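Local coordinates for protein glycogen synthase (Cyanobacterium sp. CLg1, PDB 6GNF) that is a cyanobacterial member of the starch/glycogen synthase family, built of two Rossmann-like domains in a GT-B fold, with ADP and a glycan bound in the model, at residues Pro79-Gly83 with Met138-Ala142; Tyr223-Leu227 with Ala260-Asn264; Asp315-Leu319 with Lys415-Phe419; Lys335-Gln339 with Asp347-Leu352. All blocks are in the same frame, centred on the assembly; numbering follows the deposited sequence.

Contact 1: Pro79-Gly83 with Met138-Ala142; sequences PVNYG and MLSQA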
loop_
_atom_site.group_PDB
_atom_site.type_symbol
_atom_site.label_atom_id
_atom_site.label_comp_id
_atom_site.label_asym_id
_atom_site.label_seq_id
_atom_site.Cartn_x
_atom_site.Cartn_y
_atom_site.Cartn_z
ATOM N N PRO A 79 -10.620 -25.671 -12.545
ATOM C CA PRO A 79 -10.329 -26.402 -11.311
ATOM C C PRO A 79 -9.060 -25.896 -10.617
ATOM O O PRO A 79 -8.062 -25.618 -11.275
ATOM C CB PRO A 79 -10.172 -27.859 -11.773
ATOM C CG PRO A 79 -9.916 -27.788 -13.231
ATOM C CD PRO A 79 -10.588 -26.549 -13.728
ATOM N N VAL A 80 -9.131 -25.767 -9.293
ATOM C CA VAL A 80 -7.985 -25.366 -8.480
ATOM C C VAL A 80 -8.094 -26.074 -7.141
ATOM O O VAL A 80 -9.110 -26.703 -6.859
ATOM C CB VAL A 80 -7.929 -23.835 -8.241
ATOM C CG1 VAL A 80 -7.589 -23.084 -9.523
ATOM C CG2 VAL A 80 -9.234 -23.325 -7.658
ATOM N N ASN A 81 -7.049 -25.957 -6.336
ATOM C CA ASN A 81 -7.024 -26.561 -5.014
ATOM C C ASN A 81 -7.340 -25.532 -3.948
ATOM O O ASN A 81 -6.868 -24.402 -4.011
ATOM C CB ASN A 81 -5.654 -27.154 -4.754
ATOM C CG ASN A 81 -5.304 -28.241 -5.748
ATOM O OD1 ASN A 81 -6.068 -29.192 -5.940
ATOM N ND2 ASN A 81 -4.138 -28.102 -6.390
ATOM N N TYR A 82 -8.225 -25.899 -3.029
ATOM C CA TYR A 82 -8.449 -25.124 -1.821
ATOM C C TYR A 82 -7.892 -25.966 -0.693
ATOM O O TYR A 82 -8.586 -26.812 -0.152
ATOM C CB TYR A 82 -9.941 -24.821 -1.614
ATOM C CG TYR A 82 -10.221 -24.046 -0.344
ATOM C CD1 TYR A 82 -9.899 -22.700 -0.245
ATOM C CD2 TYR A 82 -10.767 -24.672 0.766
ATOM C CE1 TYR A 82 -10.133 -21.993 0.920
ATOM C CE2 TYR A 82 -11.001 -23.980 1.934
ATOM C CZ TYR A 82 -10.687 -22.645 2.009
ATOM O OH TYR A 82 -10.939 -21.980 3.182
ATOM N N GLY A 83 -6.639 -25.715 -0.332
ATOM C CA GLY A 83 -5.920 -26.631 0.539
ATOM C C GLY A 83 -5.895 -27.992 -0.135
ATOM O O GLY A 83 -5.573 -28.104 -1.304
ATOM N N MET A 138 -4.950 -20.342 -3.498
ATOM C CA MET A 138 -5.943 -20.540 -4.555
ATOM C C MET A 138 -5.969 -19.372 -5.549
ATOM O O MET A 138 -6.194 -19.572 -6.748
ATOM C CB MET A 138 -7.330 -20.756 -3.957
ATOM C CG MET A 138 -8.396 -21.102 -5.002
ATOM S SD MET A 138 -9.965 -21.603 -4.280
ATOM C CE MET A 138 -10.553 -20.007 -3.727
ATOM N N LEU A 139 -5.781 -18.152 -5.052
ATOM C CA LEU A 139 -5.694 -16.987 -5.930
ATOM C C LEU A 139 -4.545 -17.109 -6.927
ATOM O O LEU A 139 -4.727 -16.811 -8.104
ATOM C CB LEU A 139 -5.532 -15.700 -5.113
ATOM C CG LEU A 139 -5.263 -14.415 -5.897
ATOM C CD1 LEU A 139 -6.365 -14.144 -6.905
ATOM C CD2 LEU A 139 -5.119 -13.234 -4.946
ATOM N N SER A 140 -3.376 -17.548 -6.455
ATOM C CA SER A 140 -2.200 -17.670 -7.320
ATOM C C SER A 140 -2.414 -18.718 -8.407
ATOM O O SER A 140 -2.032 -18.510 -9.544
ATOM C CB SER A 140 -0.959 -17.995 -6.496
ATOM O OG SER A 140 -0.720 -16.930 -5.593
ATOM N N GLN A 141 -3.020 -19.842 -8.044
ATOM C CA GLN A 141 -3.364 -20.883 -9.010
ATOM C C GLN A 141 -4.381 -20.401 -10.026
ATOM O O GLN A 141 -4.281 -20.715 -11.207
ATOM C CB GLN A 141 -3.953 -22.109 -8.308
ATOM C CG GLN A 141 -2.983 -22.844 -7.410
ATOM C CD GLN A 141 -3.676 -23.893 -6.568
ATOM O OE1 GLN A 141 -4.552 -24.619 -7.045
ATOM N NE2 GLN A 141 -3.299 -23.975 -5.304
ATOM N N ALA A 142 -5.407 -19.702 -9.554
ATOM C CA ALA A 142 -6.469 -19.244 -10.440
ATOM C C ALA A 142 -5.967 -18.211 -11.441
ATOM O O ALA A 142 -6.462 -18.183 -12.573
ATOM C CB ALA A 142 -7.626 -18.673 -9.632
#
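Q141 reaches from its helix to the backbone of N81 at the end of a strand. With CG anti to its own carbonyl carbon and the chain extended beyond, its amide arrives beside the strand, and OE1 accepts from N81 N at 2.9 Å. The bond is nearly straight (170° at the hydrogen), with the donor somewhat tilted from the carbonyl plane. The N81 side chain crosses that of Q141 at about a right angle, the amide planes 61° apart, and N81 ND2 stays 3.6 Å from Q141 OE1, too far to count as a second bond.

V80 points toward the helix and sets its two methyls against M138 and A142. Its CG2 touches M138 CG at 3.6 Å, while CG1 faces A142 CB more loosely, at 4.4 Å. M138 leaves its helix with CG anti to the backbone N, then bends at the last torsion (chi3 74°). SD passes V80 CG2 at 3.9 Å and makes an oblique Met-aromatic contact with Y82, 5.4 Å from SD to the ring centroid. The ring's far end is tied elsewhere, Y82 OH bonding D131.

Strand 72-82 is an outermost strand of the nine-stranded sheet, paired with strand 85-96; over the short segments here, helix 132-144 runs nearly antiparallel to it. Helix 107-110 packs on M138 and Y82, and Y180 and Y184 of helix 177-186 touch Q141 and N81.

Contact 2: Tyr223-Leu227 with Ala260-Asn264; sequences YLSDL and AGFLN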
loop_
_atom_site.group_PDB
_atom_site.type_symbol
_atom_site.label_atom_id
_atom_site.label_comp_id
_atom_site.label_asym_id
_atom_site.label_seq_id
_atom_site.Cartn_x
_atom_site.Cartn_y
_atom_site.Cartn_z
ATOM N N TYR A 223 10.425 -27.502 -3.240
ATOM C CA TYR A 223 10.279 -26.086 -2.873
ATOM C C TYR A 223 10.369 -25.823 -1.364
ATOM O O TYR A 223 10.229 -24.682 -0.917
ATOM C CB TYR A 223 8.977 -25.532 -3.427
ATOM C CG TYR A 223 8.901 -25.643 -4.928
ATOM C CD1 TYR A 223 9.559 -24.735 -5.754
ATOM C CD2 TYR A 223 8.198 -26.671 -5.521
ATOM C CE1 TYR A 223 9.499 -24.851 -7.138
ATOM C CE2 TYR A 223 8.132 -26.793 -6.893
ATOM C CZ TYR A 223 8.782 -25.884 -7.695
ATOM O OH TYR A 223 8.679 -26.045 -9.056
ATOM N N LEU A 224 10.616 -26.871 -0.585
ATOM C CA LEU A 224 10.584 -26.781 0.865
ATOM C C LEU A 224 11.700 -25.891 1.398
ATOM O O LEU A 224 11.488 -25.082 2.302
ATOM C CB LEU A 224 10.720 -28.167 1.480
ATOM C CG LEU A 224 9.643 -28.608 2.456
ATOM C CD1 LEU A 224 10.036 -29.970 3.017
ATOM C CD2 LEU A 224 9.455 -27.590 3.567
ATOM N N SER A 225 12.889 -26.056 0.837
ATOM C CA SER A 225 14.027 -25.247 1.222
ATOM C C SER A 225 13.820 -23.753 0.951
ATOM O O SER A 225 14.184 -22.920 1.779
ATOM C CB SER A 225 15.284 -25.743 0.514
ATOM O OG SER A 225 16.360 -24.864 0.749
ATOM N N ASP A 226 13.246 -23.420 -0.202
ATOM C CA ASP A 226 12.952 -22.027 -0.548
ATOM C C ASP A 226 11.938 -21.412 0.427
ATOM O O ASP A 226 12.056 -20.254 0.805
ATOM C CB ASP A 226 12.398 -21.922 -1.969
ATOM C CG ASP A 226 13.435 -22.181 -3.043
ATOM O OD1 ASP A 226 14.648 -22.070 -2.785
ATOM O OD2 ASP A 226 13.009 -22.495 -4.177
ATOM N N LEU A 227 10.957 -22.210 0.845
ATOM C CA LEU A 227 9.930 -21.762 1.784
ATOM C C LEU A 227 10.424 -21.689 3.231
ATOM O O LEU A 227 9.821 -21.033 4.071
ATOM C CB LEU A 227 8.720 -22.696 1.723
ATOM C CG LEU A 227 7.839 -22.516 0.487
ATOM C CD1 LEU A 227 7.050 -23.780 0.187
ATOM C CD2 LEU A 227 6.908 -21.332 0.679
ATOM N N ALA A 260 10.240 -17.414 -0.552
ATOM C CA ALA A 260 10.133 -18.330 -1.684
ATOM C C ALA A 260 9.868 -17.580 -2.985
ATOM O O ALA A 260 10.397 -17.939 -4.033
ATOM C CB ALA A 260 9.040 -19.364 -1.439
ATOM N N GLY A 261 9.035 -16.545 -2.916
ATOM C CA GLY A 261 8.744 -15.705 -4.070
ATOM C C GLY A 261 9.976 -14.986 -4.586
ATOM O O GLY A 261 10.216 -14.918 -5.802
ATOM N N PHE A 262 10.760 -14.419 -3.675
ATOM C CA PHE A 262 12.022 -13.785 -4.063
ATOM C C PHE A 262 12.953 -14.769 -4.746
ATOM O O PHE A 262 13.603 -14.430 -5.733
ATOM C CB PHE A 262 12.759 -13.182 -2.860
ATOM C CG PHE A 262 12.247 -11.839 -2.425
ATOM C CD1 PHE A 262 11.645 -10.958 -3.323
ATOM C CD2 PHE A 262 12.387 -11.442 -1.112
ATOM C CE1 PHE A 262 11.184 -9.718 -2.903
ATOM C CE2 PHE A 262 11.940 -10.205 -0.688
ATOM C CZ PHE A 262 11.337 -9.341 -1.585
ATOM N N LEU A 263 13.026 -15.982 -4.209
ATOM C CA LEU A 263 13.965 -16.977 -4.712
ATOM C C LEU A 263 13.532 -17.603 -6.032
ATOM O O LEU A 263 14.338 -18.242 -6.695
ATOM C CB LEU A 263 14.190 -18.080 -3.670
ATOM C CG LEU A 263 14.930 -17.646 -2.399
ATOM C CD1 LEU A 263 14.914 -18.754 -1.354
ATOM C CD2 LEU A 263 16.358 -17.232 -2.713
ATOM N N ASN A 264 12.270 -17.441 -6.420
ATOM C CA ASN A 264 11.766 -18.093 -7.619
ATOM C C ASN A 264 11.351 -17.156 -8.742
ATOM O O ASN A 264 11.134 -17.621 -9.862
ATOM C CB ASN A 264 10.609 -19.033 -7.255
ATOM C CG ASN A 264 11.095 -20.344 -6.669
ATOM O OD1 ASN A 264 11.397 -21.281 -7.398
ATOM N ND2 ASN A 264 11.189 -20.414 -5.348
#
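Three flat groups meet here: the Y223 ring, the N264 amide and the D226 carboxylate. N264 OD1 comes to the edge of the Y223 ring, near its plane, 4.1 Å from CE1, with the amide turned well away from the ring plane. The carboxylate is met at one oxygen, from above its plane: N264 ND2 donates to D226 OD2 at 3.0 Å, the planes of the two groups being 72° apart. The contact joins two short helices, 224-227 and 257-264, within the N-terminal Rossmann-like domain of the GT-B fold.

The N264 amide is gripped at both of its atoms. Besides the bond to D226, ND2 donates to A260 O, one turn back in its own helix, at 2.9 Å and almost straight (169°), and this acceptor lies in the amide plane. OD1 takes a hydrogen bond from K182 of helix 177-186. Together these three bonds should fix the rotation of the amide and are consistent with the modelled placing of its nitrogen and oxygen. The neighbouring E183 accepts Y223 OH, so the same helix holds the tyrosine as well.

With chi1 at -71°, D226 swings its CG away from its own carbonyl carbon, which carries the carboxylate out to N264. Its other oxygen, OD1, rests against L263 CD1 at 3.6 Å. The backbones are close as well, with the CA atoms of D226 and A260 4.8 Å apart. Apart from the polar group, L227 turns a methyl back toward the other helix, L227 CD2 touching A260 CB at 3.6 Å.

Contact 3: Asp315-Leu319 with Lys415-Phe419; sequences DKFIL and KLAHF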
loop_
_atom_site.group_PDB
_atom_site.type_symbol
_atom_site.label_atom_id
_atom_site.label_comp_id
_atom_site.label_asym_id
_atom_site.label_seq_id
_atom_site.Cartn_x
_atom_site.Cartn_y
_atom_site.Cartn_z
ATOM N N ASP A 315 -11.155 18.606 -8.041
ATOM C CA ASP A 315 -11.614 17.933 -6.819
ATOM C C ASP A 315 -13.116 18.154 -6.604
ATOM O O ASP A 315 -13.586 19.292 -6.638
ATOM C CB ASP A 315 -10.821 18.462 -5.621
ATOM C CG ASP A 315 -11.083 17.686 -4.340
ATOM O OD1 ASP A 315 -12.244 17.610 -3.882
ATOM O OD2 ASP A 315 -10.107 17.118 -3.815
ATOM N N LYS A 316 -13.859 17.069 -6.386
ATOM C CA LYS A 316 -15.323 17.129 -6.303
ATOM C C LYS A 316 -15.886 17.212 -4.889
ATOM O O LYS A 316 -17.099 17.213 -4.717
ATOM C CB LYS A 316 -15.941 15.923 -7.010
ATOM C CG LYS A 316 -15.400 15.718 -8.411
ATOM C CD LYS A 316 -16.383 14.984 -9.306
ATOM C CE LYS A 316 -15.838 14.839 -10.718
ATOM N NZ LYS A 316 -16.932 14.642 -11.709
ATOM N N PHE A 317 -15.020 17.273 -3.883
ATOM C CA PHE A 317 -15.461 17.328 -2.488
ATOM C C PHE A 317 -15.252 18.687 -1.847
ATOM O O PHE A 317 -16.097 19.144 -1.073
ATOM C CB PHE A 317 -14.705 16.298 -1.657
ATOM C CG PHE A 317 -14.912 14.884 -2.104
ATOM C CD1 PHE A 317 -14.087 14.320 -3.070
ATOM C CD2 PHE A 317 -15.918 14.108 -1.544
ATOM C CE1 PHE A 317 -14.266 13.008 -3.475
ATOM C CE2 PHE A 317 -16.101 12.796 -1.944
ATOM C CZ PHE A 317 -15.275 12.246 -2.912
ATOM N N ILE A 318 -14.125 19.324 -2.156
ATOM C CA ILE A 318 -13.720 20.553 -1.461
ATOM C C ILE A 318 -14.593 21.745 -1.833
ATOM O O ILE A 318 -15.252 21.736 -2.868
ATOM C CB ILE A 318 -12.223 20.876 -1.689
ATOM C CG1 ILE A 318 -11.930 21.163 -3.168
ATOM C CG2 ILE A 318 -11.356 19.731 -1.171
ATOM C CD1 ILE A 318 -10.457 21.321 -3.489
ATOM N N LEU A 319 -14.592 22.754 -0.970
ATOM C CA LEU A 319 -15.454 23.917 -1.130
ATOM C C LEU A 319 -15.030 24.870 -2.237
ATOM O O LEU A 319 -15.858 25.643 -2.731
ATOM C CB LEU A 319 -15.548 24.713 0.173
ATOM C CG LEU A 319 -16.845 24.497 0.949
ATOM C CD1 LEU A 319 -16.894 23.088 1.507
ATOM C CD2 LEU A 319 -16.984 25.533 2.058
ATOM N N LYS A 415 -14.364 12.331 2.060
ATOM C CA LYS A 415 -14.682 13.753 2.053
ATOM C C LYS A 415 -13.748 14.544 2.977
ATOM O O LYS A 415 -13.217 15.584 2.584
ATOM C CB LYS A 415 -16.144 13.968 2.455
ATOM C CG LYS A 415 -16.607 15.415 2.447
ATOM C CD LYS A 415 -18.127 15.481 2.474
ATOM C CE LYS A 415 -18.642 16.902 2.631
ATOM N NZ LYS A 415 -18.494 17.404 4.027
ATOM N N LEU A 416 -13.554 14.055 4.200
ATOM C CA LEU A 416 -12.699 14.746 5.164
ATOM C C LEU A 416 -11.221 14.645 4.771
ATOM O O LEU A 416 -10.447 15.567 5.006
ATOM C CB LEU A 416 -12.921 14.206 6.576
ATOM C CG LEU A 416 -12.276 15.008 7.713
ATOM C CD1 LEU A 416 -12.817 16.429 7.767
ATOM C CD2 LEU A 416 -12.490 14.316 9.051
ATOM N N ALA A 417 -10.829 13.527 4.175
ATOM C CA ALA A 417 -9.475 13.392 3.646
ATOM C C ALA A 417 -9.194 14.488 2.618
ATOM O O ALA A 417 -8.133 15.121 2.647
ATOM C CB ALA A 417 -9.269 12.015 3.029
ATOM N N HIS A 418 -10.165 14.736 1.744
ATOM C CA HIS A 418 -10.040 15.768 0.726
ATOM C C HIS A 418 -9.955 17.149 1.373
ATOM O O HIS A 418 -9.096 17.963 1.015
ATOM C CB HIS A 418 -11.201 15.684 -0.270
ATOM C CG HIS A 418 -11.007 14.638 -1.323
ATOM N ND1 HIS A 418 -10.330 14.885 -2.497
ATOM C CD2 HIS A 418 -11.371 13.335 -1.369
ATOM C CE1 HIS A 418 -10.291 13.782 -3.223
ATOM N NE2 HIS A 418 -10.917 12.827 -2.561
ATOM N N PHE A 419 -10.835 17.413 2.330
ATOM C CA PHE A 419 -10.792 18.665 3.084
ATOM C C PHE A 419 -9.425 18.906 3.738
ATOM O O PHE A 419 -8.943 20.044 3.785
ATOM C CB PHE A 419 -11.868 18.688 4.172
ATOM C CG PHE A 419 -13.194 19.244 3.726
ATOM C CD1 PHE A 419 -13.881 18.681 2.662
ATOM C CD2 PHE A 419 -13.773 20.307 4.406
ATOM C CE1 PHE A 419 -15.109 19.181 2.269
ATOM C CE2 PHE A 419 -15.002 20.817 4.016
ATOM C CZ PHE A 419 -15.669 20.250 2.945
#
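D315 and H418 make the polar link of this contact between a loop and helix 414-423. H418 ND1 donates to D315 OD2 at 2.6 Å, a short but bent bond (144° at the hydrogen) that meets the carboxylate on its syn side, somewhat out of its plane. Y446 OH also bonds OD2. The other oxygen serves the loop itself: OD1 accepts from F317 N at 2.8 Å, nearly along the C-O axis, and from I318 N at 3.1 Å, above the carboxylate plane. The first of these makes an Asx turn. CG of D315 lies opposite its backbone N (chi1 -172°), placing one oxygen toward the turn and the other toward the helix.

F317 lies over H418 in an offset stack, centroids 4.3 Å apart and planes inclined by 21°, with F317 CD1 above the middle of the imidazole. F317 CD2, on the other side of CG from CD1, comes obliquely to K415 CA at 3.8 Å. W310 stacks on the histidine too.

Apolar and weaker contacts gather round F419, whose ring lies obliquely against the loop: L319 CD1 packs on CZ at 3.4 Å and F317 O approaches CE1 at 3.5 Å.

A417, just before H418 in the helix, touches the bound ADP, and the side chain of H418 is about 8 Å from the nucleotide. The geometry is consistent with ND1 as the donor; a carboxylate so placed would probably polarise the imidazole, and the bond to D315 and the stacked rings together should limit its rotation beside the nucleotide pocket.

Contact 4: Lys335-Gln339 with Asp347-Leu352; sequences KVALQ and DPDIPL
K335 and Q339, one turn apart on helix 327-341, grip the bend that leads into strand 352-356. K335 NZ donates to P348 O at 2.7 Å and to I350 O at 2.8 Å, standing well above both carbonyl planes. The lysine chain is fully stretched, with CG opposite the backbone N (chi1 -172°), which brings the ammonium to two carbonyls of the type I turn D347-I350. Its charge is met by a salt bridge to D425.

The Q339 amide reads the backbone of D347 with both ends. OE1 accepts from D347 N at 2.8 Å; NE2 donates to D347 O, also at 2.8 Å and close to straight (171°), so the amide cannot easily flip. NE2 has a further acceptor in Q381 OE1. D347 stiffens the turn from within, its OD1 accepting from D349 N at 2.9 Å in an Asx turn.

Apolar contacts fill in beside these. L338 CD2 meets L352 CD2 at 3.7 Å, L352 CD1 lies 4.0 Å from Q339 CG, and V336 packs loosely on P348.

L352 opens the strand that runs between strands 381-385 and 426-429 in the parallel sheet of the C-terminal domain; its backbone bonds D425 and Y426, while P351 pairs with Q381. Helix 327-341 thus covers the start of this strand, with helix 414-423 against L338 through F419 and I420.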
loop_
_atom_site.group_PDB
_atom_site.type_symbol
_atom_site.label_atom_id
_atom_site.label_comp_id
_atom_site.label_asym_id
_atom_site.label_seq_id
_atom_site.Cartn_x
_atom_site.Cartn_y
_atom_site.Cartn_z
ATOM N N LYS A 335 -8.954 26.099 3.727
ATOM C CA LYS A 335 -8.414 26.115 5.090
ATOM C C LYS A 335 -9.487 26.478 6.115
ATOM O O LYS A 335 -9.671 25.776 7.111
ATOM C CB LYS A 335 -7.242 27.095 5.204
ATOM C CG LYS A 335 -6.517 27.027 6.540
ATOM C CD LYS A 335 -5.228 27.823 6.519
ATOM C CE LYS A 335 -4.533 27.778 7.867
ATOM N NZ LYS A 335 -3.189 28.417 7.813
ATOM N N VAL A 336 -10.155 27.604 5.894
ATOM C CA VAL A 336 -11.256 28.035 6.758
ATOM C C VAL A 336 -12.385 26.998 6.827
ATOM O O VAL A 336 -13.000 26.819 7.878
ATOM C CB VAL A 336 -11.771 29.427 6.318
ATOM C CG1 VAL A 336 -13.158 29.734 6.857
ATOM C CG2 VAL A 336 -10.748 30.504 6.654
ATOM N N ALA A 337 -12.656 26.318 5.713
ATOM C CA ALA A 337 -13.664 25.256 5.676
ATOM C C ALA A 337 -13.265 24.056 6.543
ATOM O O ALA A 337 -14.093 23.514 7.280
ATOM C CB ALA A 337 -13.910 24.807 4.244
ATOM N N LEU A 338 -12.001 23.650 6.447
ATOM C CA LEU A 338 -11.465 22.570 7.277
ATOM C C LEU A 338 -11.544 22.937 8.751
ATOM O O LEU A 338 -12.009 22.150 9.574
ATOM C CB LEU A 338 -10.009 22.283 6.900
ATOM C CG LEU A 338 -9.258 21.195 7.671
ATOM C CD1 LEU A 338 -9.946 19.845 7.534
ATOM C CD2 LEU A 338 -7.822 21.121 7.180
ATOM N N GLN A 339 -11.092 24.141 9.075
ATOM C CA GLN A 339 -11.119 24.630 10.446
ATOM C C GLN A 339 -12.519 24.547 11.038
ATOM O O GLN A 339 -12.690 24.026 12.144
ATOM C CB GLN A 339 -10.588 26.066 10.517
ATOM C CG GLN A 339 -9.083 26.137 10.323
ATOM C CD GLN A 339 -8.539 27.551 10.306
ATOM O OE1 GLN A 339 -9.220 28.490 9.904
ATOM N NE2 GLN A 339 -7.289 27.707 10.730
ATOM N N ASP A 347 -9.149 30.790 11.411
ATOM C CA ASP A 347 -8.127 31.808 11.228
ATOM C C ASP A 347 -7.097 31.270 10.246
ATOM O O ASP A 347 -6.341 30.361 10.584
ATOM C CB ASP A 347 -7.453 32.139 12.564
ATOM C CG ASP A 347 -6.349 33.186 12.429
ATOM O OD1 ASP A 347 -6.002 33.591 11.300
ATOM O OD2 ASP A 347 -5.816 33.609 13.476
ATOM N N PRO A 348 -7.052 31.833 9.026
ATOM C CA PRO A 348 -6.149 31.279 8.021
ATOM C C PRO A 348 -4.665 31.556 8.283
ATOM O O PRO A 348 -3.828 31.042 7.548
ATOM C CB PRO A 348 -6.613 31.953 6.726
ATOM C CG PRO A 348 -7.192 33.247 7.164
ATOM C CD PRO A 348 -7.783 33.011 8.524
ATOM N N ASP A 349 -4.339 32.333 9.315
ATOM C CA ASP A 349 -2.942 32.621 9.656
ATOM C C ASP A 349 -2.324 31.643 10.654
ATOM O O ASP A 349 -1.144 31.769 10.976
ATOM C CB ASP A 349 -2.815 34.040 10.220
ATOM C CG ASP A 349 -3.199 35.101 9.213
ATOM O OD1 ASP A 349 -3.349 34.763 8.021
ATOM O OD2 ASP A 349 -3.319 36.278 9.608
ATOM N N ILE A 350 -3.117 30.722 11.195
ATOM C CA ILE A 350 -2.582 29.687 12.082
ATOM C C ILE A 350 -2.170 28.484 11.242
ATOM O O ILE A 350 -3.011 27.915 10.549
ATOM C CB ILE A 350 -3.615 29.238 13.133
ATOM C CG1 ILE A 350 -3.938 30.399 14.078
ATOM C CG2 ILE A 350 -3.087 28.059 13.942
ATOM C CD1 ILE A 350 -5.192 30.188 14.899
ATOM N N PRO A 351 -0.883 28.085 11.309
ATOM C CA PRO A 351 -0.438 26.957 10.486
ATOM C C PRO A 351 -1.117 25.658 10.901
ATOM O O PRO A 351 -1.184 25.358 12.093
ATOM C CB PRO A 351 1.072 26.894 10.749
ATOM C CG PRO A 351 1.260 27.539 12.076
ATOM C CD PRO A 351 0.191 28.587 12.188
ATOM N N LEU A 352 -1.606 24.900 9.922
ATOM C CA LEU A 352 -2.362 23.684 10.192
ATOM C C LEU A 352 -1.649 22.455 9.643
ATOM O O LEU A 352 -1.251 22.432 8.484
ATOM C CB LEU A 352 -3.763 23.791 9.587
ATOM C CG LEU A 352 -4.778 22.744 10.065
ATOM C CD1 LEU A 352 -6.180 23.325 10.093
ATOM C CD2 LEU A 352 -4.766 21.491 9.208
#

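Overall arrangement
The four contacts fall into two pairs, one in each lobe of the GT-B fold. Contacts 1 and 2 share the N-terminal lobe, their centres 18 Å apart and nearest atoms about 10 Å, and helix 177-186 touches both. Contacts 3 and 4, on the other side of the chain's centre, are directly joined: contact 4 is nested within the loop that contact 3 closes, and F419 O meets L338 CD2 at 3.7 Å. Between the lobes, the centres of contacts 1 and 3 stand 41 Å apart. Contact 3 reaches the ADP directly through A417, whereas the side chain of L338 in contact 4 is about 12 Å from it.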